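Long-range contacts in blue copper protein (PDB 3EF4), which binds one copper ion and probably shuttles electrons in the bacterial periplasm: residues 2-7 against 33-38; 48-53 against 75-80. All coordinates share one frame; numbering follows the deposited sequence.

Contact 1. Residues 2-7 against 33-38; sequences EHIVEM and KFVPTD. With PO4 (phosphate ion), chain E; PO4 (phosphate ion), chain F.
Val5 and Phe34 stand side by side on the buried face of two parallel strands, pointing the same way. Val5 CB lies 3.6 Å from Phe34 CD2, and CG1, anti to the backbone N (chi1 174°), reaches the same flank of the ring. Phe19 on strand 18-26 and Phe67 on strand 65-68 continue this apolar layer. On the other face Ile4 runs alongside Lys33, while its CG2 meets Val35 CG2 at 3.8 Å, the two side chains crossing at about a right angle. Farther along this face, Glu6 lays its CG against Thr37 OG1, but its carboxylate pairs with Arg8. At the start of the strand, Glu2 OE2 and Lys33 NZ form a salt bridge, though the place of OE2 is doubtful because it sits too close to the lysine chain.

The backbones are laced in alternation: Lys33 N to His3 O, Val5 N to Lys33 O (2.8 Å), Val35 N to Val5 O, and Met7 N to Val35 O. Asp38 N then reaches Met7 O at 3.0 Å, beyond the inverse gamma turn centred on Pro36. Met7, in the conformer described, turns CE toward the backbone of Val35; its side chain also touches His41 and Met87. His3 donates from ND1 and NE2 to separate phosphates, probably from the crystallisation liquor, which lie at the ring edge near its plane. Such parallel pairing of the first and third strands is part of the Greek-key beta-sandwich of cupredoxins, here ending beside the copper site.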
loop_
_atom_site.group_PDB
_atom_site.type_symbol
_atom_site.label_atom_id
_atom_site.label_comp_id
_atom_site.label_asym_id
_atom_site.label_seq_id
_atom_site.Cartn_x
_atom_site.Cartn_y
_atom_site.Cartn_z
ATOM N N GLU A 2 -5.641 14.408 4.486
ATOM C CA GLU A 2 -4.740 13.791 3.517
ATOM C C GLU A 2 -3.568 13.092 4.198
ATOM O O GLU A 2 -3.024 13.591 5.201
ATOM C CB GLU A 2 -4.183 14.909 2.648
ATOM C CG GLU A 2 -3.268 14.486 1.506
ATOM C CD GLU A 2 -2.787 15.691 0.724
ATOM O OE1 GLU A 2 -1.940 16.470 1.180
ATOM O OE2 GLU A 2 -3.302 15.892 -0.394
ATOM N N HIS A 3 -3.168 11.971 3.647
ATOM C CA HIS A 3 -2.047 11.193 4.143
ATOM C C HIS A 3 -1.093 11.043 2.970
ATOM O O HIS A 3 -1.583 10.898 1.837
ATOM C CB HIS A 3 -2.443 9.845 4.657
ATOM C CG HIS A 3 -3.305 9.926 5.853
ATOM N ND1 HIS A 3 -2.810 9.634 7.101
ATOM C CD2 HIS A 3 -4.581 10.302 6.013
ATOM C CE1 HIS A 3 -3.779 9.804 7.978
ATOM N NE2 HIS A 3 -4.865 10.206 7.350
ATOM N N ILE A 4 0.192 11.091 3.239
ATOM C CA ILE A 4 1.223 10.987 2.202
ATOM C C ILE A 4 2.011 9.711 2.361
ATOM O O ILE A 4 2.419 9.363 3.479
ATOM C CB ILE A 4 2.190 12.193 2.316
ATOM C CG1 ILE A 4 1.449 13.523 2.212
ATOM C CG2 ILE A 4 3.274 12.061 1.244
ATOM C CD1 ILE A 4 0.766 13.769 0.884
ATOM N N VAL A 5 2.228 9.022 1.237
ATOM C CA VAL A 5 3.124 7.880 1.213
ATOM C C VAL A 5 4.182 8.150 0.177
ATOM O O VAL A 5 3.892 8.387 -0.986
ATOM C CB VAL A 5 2.351 6.604 0.877
ATOM C CG1 VAL A 5 3.313 5.443 0.711
ATOM C CG2 VAL A 5 1.324 6.346 1.960
ATOM N N GLU A 6 5.431 8.186 0.610
ATOM C CA GLU A 6 6.526 8.408 -0.297
ATOM C C GLU A 6 7.018 7.125 -0.974
ATOM O O GLU A 6 7.100 6.080 -0.324
ATOM C CB GLU A 6 7.717 9.014 0.462
ATOM C CG GLU A 6 7.437 10.360 1.075
ATOM C CD GLU A 6 8.699 11.027 1.629
ATOM O OE1 GLU A 6 9.710 10.294 1.786
ATOM O OE2 GLU A 6 8.620 12.242 1.867
ATOM N N MET A 7 7.329 7.228 -2.267
ATOM C CA MET A 7 7.989 6.159 -3.010
ATOM C C MET A 7 9.511 6.353 -2.929
ATOM O O MET A 7 9.979 7.382 -3.471
ATOM C CB MET A 7 7.354 6.130 -4.417
ATOM C CG MET A 7 5.902 5.696 -4.314
ATOM S SD MET A 7 4.875 5.602 -5.777
ATOM C CE MET A 7 4.763 7.326 -6.228
ATOM N N LYS A 33 -2.101 10.104 -0.854
ATOM C CA LYS A 33 -1.327 10.479 -2.036
ATOM C C LYS A 33 0.015 9.790 -2.003
ATOM O O LYS A 33 0.775 9.956 -1.028
ATOM C CB LYS A 33 -1.024 11.997 -2.067
ATOM C CG LYS A 33 -2.068 12.993 -2.016
ATOM C CD LYS A 33 -1.493 14.353 -2.441
ATOM C CE LYS A 33 -2.700 15.108 -3.002
ATOM N NZ LYS A 33 -2.268 16.468 -3.479
ATOM N N PHE A 34 0.289 9.040 -3.045
ATOM C CA PHE A 34 1.559 8.364 -3.261
ATOM C C PHE A 34 2.411 9.273 -4.131
ATOM O O PHE A 34 1.999 9.621 -5.240
ATOM C CB PHE A 34 1.320 6.999 -3.951
ATOM C CG PHE A 34 0.421 6.101 -3.118
ATOM C CD1 PHE A 34 -0.956 6.174 -3.238
ATOM C CD2 PHE A 34 0.976 5.247 -2.185
ATOM C CE1 PHE A 34 -1.752 5.408 -2.420
ATOM C CE2 PHE A 34 0.163 4.460 -1.366
ATOM C CZ PHE A 34 -1.203 4.563 -1.504
ATOM N N VAL A 35 3.538 9.716 -3.567
ATOM C CA VAL A 35 4.328 10.748 -4.204
ATOM C C VAL A 35 5.685 10.211 -4.650
ATOM O O VAL A 35 6.290 9.424 -3.923
ATOM C CB VAL A 35 4.492 11.982 -3.296
ATOM C CG1 VAL A 35 3.123 12.628 -3.056
ATOM C CG2 VAL A 35 5.196 11.669 -1.975
ATOM N N PRO A 36 6.147 10.599 -5.829
ATOM C CA PRO A 36 7.394 10.069 -6.376
ATOM C C PRO A 36 8.637 10.771 -5.817
ATOM O O PRO A 36 9.394 11.474 -6.522
ATOM C CB PRO A 36 7.205 10.369 -7.863
ATOM C CG PRO A 36 6.437 11.678 -7.881
ATOM C CD PRO A 36 5.451 11.485 -6.772
ATOM N N THR A 37 8.843 10.587 -4.519
ATOM C CA THR A 37 10.002 11.224 -3.856
ATOM C C THR A 37 11.286 10.885 -4.576
ATOM O O THR A 37 12.122 11.760 -4.881
ATOM C CB THR A 37 9.993 10.792 -2.385
ATOM O OG1 THR A 37 8.701 11.105 -1.824
ATOM C CG2 THR A 37 11.098 11.478 -1.584
ATOM N N ASP A 38 11.441 9.614 -4.878
ATOM C CA ASP A 38 12.428 9.120 -5.838
ATOM C C ASP A 38 11.692 8.741 -7.116
ATOM O O ASP A 38 10.556 8.258 -7.074
ATOM C CB ASP A 38 13.197 7.926 -5.245
ATOM C CG ASP A 38 14.048 8.335 -4.080
ATOM O OD1 ASP A 38 14.168 7.598 -3.102
ATOM O OD2 ASP A 38 14.641 9.461 -4.163
HETATM P P PO4 E . 1.047 9.892 6.734
HETATM O O1 PO4 E . 2.449 10.121 7.384
HETATM O O2 PO4 E . -0.002 9.433 7.810
HETATM O O3 PO4 E . 0.550 11.223 6.043
HETATM O O4 PO4 E . 1.159 8.756 5.613
HETATM P P PO4 F . -7.378 10.721 9.883
HETATM O O1 PO4 F . -6.311 11.748 9.330
HETATM O O2 PO4 F . -7.703 11.063 11.392
HETATM O O3 PO4 F . -8.696 10.823 9.026
HETATM O O4 PO4 F . -6.791 9.261 9.778
#

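Contact 2. Residues 48-53 against 75-80; sequences EVWPEG and YVLKCA. With CU (copper (II) ion), chain D; PO4 (phosphate ion), chain G; PO4 (phosphate ion), chain H.
Tyr75 turns its ring edge toward one face of the Trp50 indole, an edge-to-face pair with planes at 70° and centroids 4.9 Å apart. The indole is carried in by a first torsion that sets CG anti to the backbone N (chi1 -167°), which brings its six-membered ring against the strand. There the rim of the indole meets Leu77 CD1 and the carbonyl oxygen of Val76, both near its plane. Pro51 lies over a face of the Tyr75 ring in a CH-pi contact, with CG 3.8 Å from the centroid. The phenol OH hydrogen-bonds to Lys71 O.

In the cupredoxin fold, strand 73-78 leads directly to the cysteine ligand, Cys79, whose SG lies 2.2 Å from the copper ion, and loop 48-53 packs against this strand. Val49 and Val76 meet at about a right angle: a chi1 of 74° wedges Val49 CG1 between its own backbone N and carbonyl carbon and sends it to Val76 CB, 3.6 Å away. Ile102 of helix 99-104 touches both valines. One water joins Val49 O to Val76 N; another accepts from Lys78 NZ (2.7 Å) and donates to Glu48 OE1, while NZ of the extended lysine also hydrogen-bonds to a phosphate that probably came from the crystallisation liquor.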
loop_
_atom_site.group_PDB
_atom_site.type_symbol
_atom_site.label_atom_id
_atom_site.label_comp_id
_atom_site.label_asym_id
_atom_site.label_seq_id
_atom_site.Cartn_x
_atom_site.Cartn_y
_atom_site.Cartn_z
ATOM N N GLU A 48 -5.446 -8.773 -7.024
ATOM C CA GLU A 48 -5.858 -10.085 -6.543
ATOM C C GLU A 48 -6.343 -10.044 -5.113
ATOM O O GLU A 48 -6.961 -11.005 -4.670
ATOM C CB GLU A 48 -4.705 -11.081 -6.768
ATOM C CG GLU A 48 -4.303 -11.193 -8.235
ATOM C CD GLU A 48 -3.469 -10.058 -8.828
ATOM O OE1 GLU A 48 -2.904 -9.096 -8.177
ATOM O OE2 GLU A 48 -3.445 -10.106 -10.079
ATOM N N VAL A 49 -6.048 -8.943 -4.405
ATOM C CA VAL A 49 -6.504 -8.811 -3.002
ATOM C C VAL A 49 -7.297 -7.518 -2.772
ATOM O O VAL A 49 -7.818 -7.314 -1.656
ATOM C CB VAL A 49 -5.295 -8.992 -2.042
ATOM C CG1 VAL A 49 -4.404 -7.764 -2.066
ATOM C CG2 VAL A 49 -5.650 -9.346 -0.621
ATOM N N TRP A 50 -7.415 -6.664 -3.766
ATOM C CA TRP A 50 -8.153 -5.394 -3.622
ATOM C C TRP A 50 -9.611 -5.629 -3.321
ATOM O O TRP A 50 -10.147 -6.574 -3.912
ATOM C CB TRP A 50 -7.990 -4.616 -4.886
ATOM C CG TRP A 50 -8.382 -3.195 -4.894
ATOM C CD1 TRP A 50 -9.528 -2.650 -5.395
ATOM C CD2 TRP A 50 -7.639 -2.096 -4.366
ATOM N NE1 TRP A 50 -9.529 -1.308 -5.217
ATOM C CE2 TRP A 50 -8.383 -0.928 -4.594
ATOM C CE3 TRP A 50 -6.373 -1.987 -3.718
ATOM C CZ2 TRP A 50 -7.948 0.328 -4.220
ATOM C CZ3 TRP A 50 -5.966 -0.737 -3.363
ATOM C CH2 TRP A 50 -6.721 0.400 -3.603
ATOM N N PRO A 51 -10.224 -4.839 -2.457
ATOM C CA PRO A 51 -11.611 -5.082 -2.077
ATOM C C PRO A 51 -12.542 -5.079 -3.275
ATOM O O PRO A 51 -12.467 -4.276 -4.244
ATOM C CB PRO A 51 -11.910 -3.973 -1.080
ATOM C CG PRO A 51 -10.600 -3.654 -0.457
ATOM C CD PRO A 51 -9.698 -3.734 -1.649
ATOM N N GLU A 52 -13.497 -5.994 -3.112
ATOM C CA GLU A 52 -14.467 -6.262 -4.123
ATOM C C GLU A 52 -15.201 -5.000 -4.452
ATOM O O GLU A 52 -15.691 -4.298 -3.520
ATOM C CB GLU A 52 -15.439 -7.369 -3.634
ATOM C CG GLU A 52 -15.947 -8.140 -4.888
ATOM C CD GLU A 52 -17.197 -7.439 -5.418
ATOM O OE1 GLU A 52 -17.589 -7.644 -6.554
ATOM O OE2 GLU A 52 -17.721 -6.627 -4.589
ATOM N N GLY A 53 -15.231 -4.760 -5.774
ATOM C CA GLY A 53 -16.120 -3.714 -6.216
ATOM C C GLY A 53 -15.588 -2.310 -6.056
ATOM O O GLY A 53 -16.210 -1.354 -6.538
ATOM N N TYR A 75 -6.472 -2.243 2.065
ATOM C CA TYR A 75 -6.119 -2.012 0.668
ATOM C C TYR A 75 -4.608 -2.176 0.482
ATOM O O TYR A 75 -3.823 -1.439 1.057
ATOM C CB TYR A 75 -6.532 -0.589 0.295
ATOM C CG TYR A 75 -8.010 -0.373 0.333
ATOM C CD1 TYR A 75 -8.665 -0.042 1.506
ATOM C CD2 TYR A 75 -8.781 -0.508 -0.821
ATOM C CE1 TYR A 75 -10.043 0.158 1.538
ATOM C CE2 TYR A 75 -10.126 -0.309 -0.799
ATOM C CZ TYR A 75 -10.768 0.010 0.379
ATOM O OH TYR A 75 -12.132 0.243 0.367
ATOM N N VAL A 76 -4.259 -3.138 -0.343
ATOM C CA VAL A 76 -2.857 -3.411 -0.644
ATOM C C VAL A 76 -2.503 -2.798 -1.982
ATOM O O VAL A 76 -3.191 -3.075 -2.990
ATOM C CB VAL A 76 -2.579 -4.941 -0.679
ATOM C CG1 VAL A 76 -1.092 -5.178 -0.915
ATOM C CG2 VAL A 76 -3.019 -5.604 0.599
ATOM N N LEU A 77 -1.422 -2.017 -1.999
ATOM C CA LEU A 77 -0.865 -1.491 -3.238
ATOM C C LEU A 77 0.569 -1.967 -3.370
ATOM O O LEU A 77 1.251 -2.234 -2.400
ATOM C CB LEU A 77 -0.967 0.019 -3.342
ATOM C CG LEU A 77 -2.363 0.616 -3.297
ATOM C CD1 LEU A 77 -2.816 0.908 -1.889
ATOM C CD2 LEU A 77 -2.439 1.888 -4.146
ATOM N N LYS A 78 1.015 -2.037 -4.630
ATOM C CA LYS A 78 2.359 -2.364 -4.957
ATOM C C LYS A 78 2.963 -1.311 -5.879
ATOM O O LYS A 78 2.268 -0.564 -6.520
ATOM C CB LYS A 78 2.441 -3.746 -5.673
ATOM C CG LYS A 78 1.679 -3.778 -6.990
ATOM C CD LYS A 78 1.822 -5.136 -7.685
ATOM C CE LYS A 78 0.907 -5.184 -8.911
ATOM N NZ LYS A 78 0.992 -6.476 -9.617
ATOM N N CYS A 79 4.291 -1.363 -5.948
ATOM C CA CYS A 79 5.063 -0.730 -7.005
ATOM C C CYS A 79 5.363 -1.818 -8.026
ATOM O O CYS A 79 5.931 -2.852 -7.665
ATOM C CB CYS A 79 6.332 -0.122 -6.468
ATOM S SG CYS A 79 7.482 0.364 -7.759
ATOM N N ALA A 80 4.922 -1.619 -9.276
ATOM C CA ALA A 80 5.024 -2.694 -10.246
ATOM C C ALA A 80 6.455 -3.202 -10.433
ATOM O O ALA A 80 6.658 -4.420 -10.325
ATOM C CB ALA A 80 4.462 -2.262 -11.592
HETATM CU CU CU D . 9.317 1.000 -6.710
HETATM P P PO4 G . -12.860 -8.144 0.050
HETATM O O1 PO4 G . -14.149 -8.502 0.870
HETATM O O2 PO4 G . -11.766 -9.298 0.281
HETATM O O3 PO4 G . -13.192 -8.076 -1.482
HETATM O O4 PO4 G . -12.247 -6.802 0.569
HETATM P P PO4 H . 0.801 -5.064 -13.450
HETATM O O1 PO4 H . 2.368 -4.985 -13.389
HETATM O O2 PO4 H . 0.251 -5.782 -12.141
HETATM O O3 PO4 H . 0.193 -3.599 -13.509
HETATM O O4 PO4 H . 0.341 -5.889 -14.703
HETATM O O HOH W 1 -0.014 -8.420 -8.042
HETATM O O HOH W 2 -6.570 -5.048 -0.468
#

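In the fold
Contact 1 is a pairing of strands, contact 2 the packing of a loop on a strand. Their centres are about 17 Å apart, on opposite sides of the chain's centre, yet both reach the same mixed sheet, through 2-7 and 33-35 in the one and 75-78 in the other, and they meet where Phe34 CZ lies 4.0 Å from Leu77 CD2. Each also leads to copper by a different route. Contact 2 supplies a ligand, Cys79, which shares the ion with His41, His82 and Met87. Contact 1 supplies none, but the side chain of Met7, in the one of its two conformers described, comes within about 6 Å of the metal.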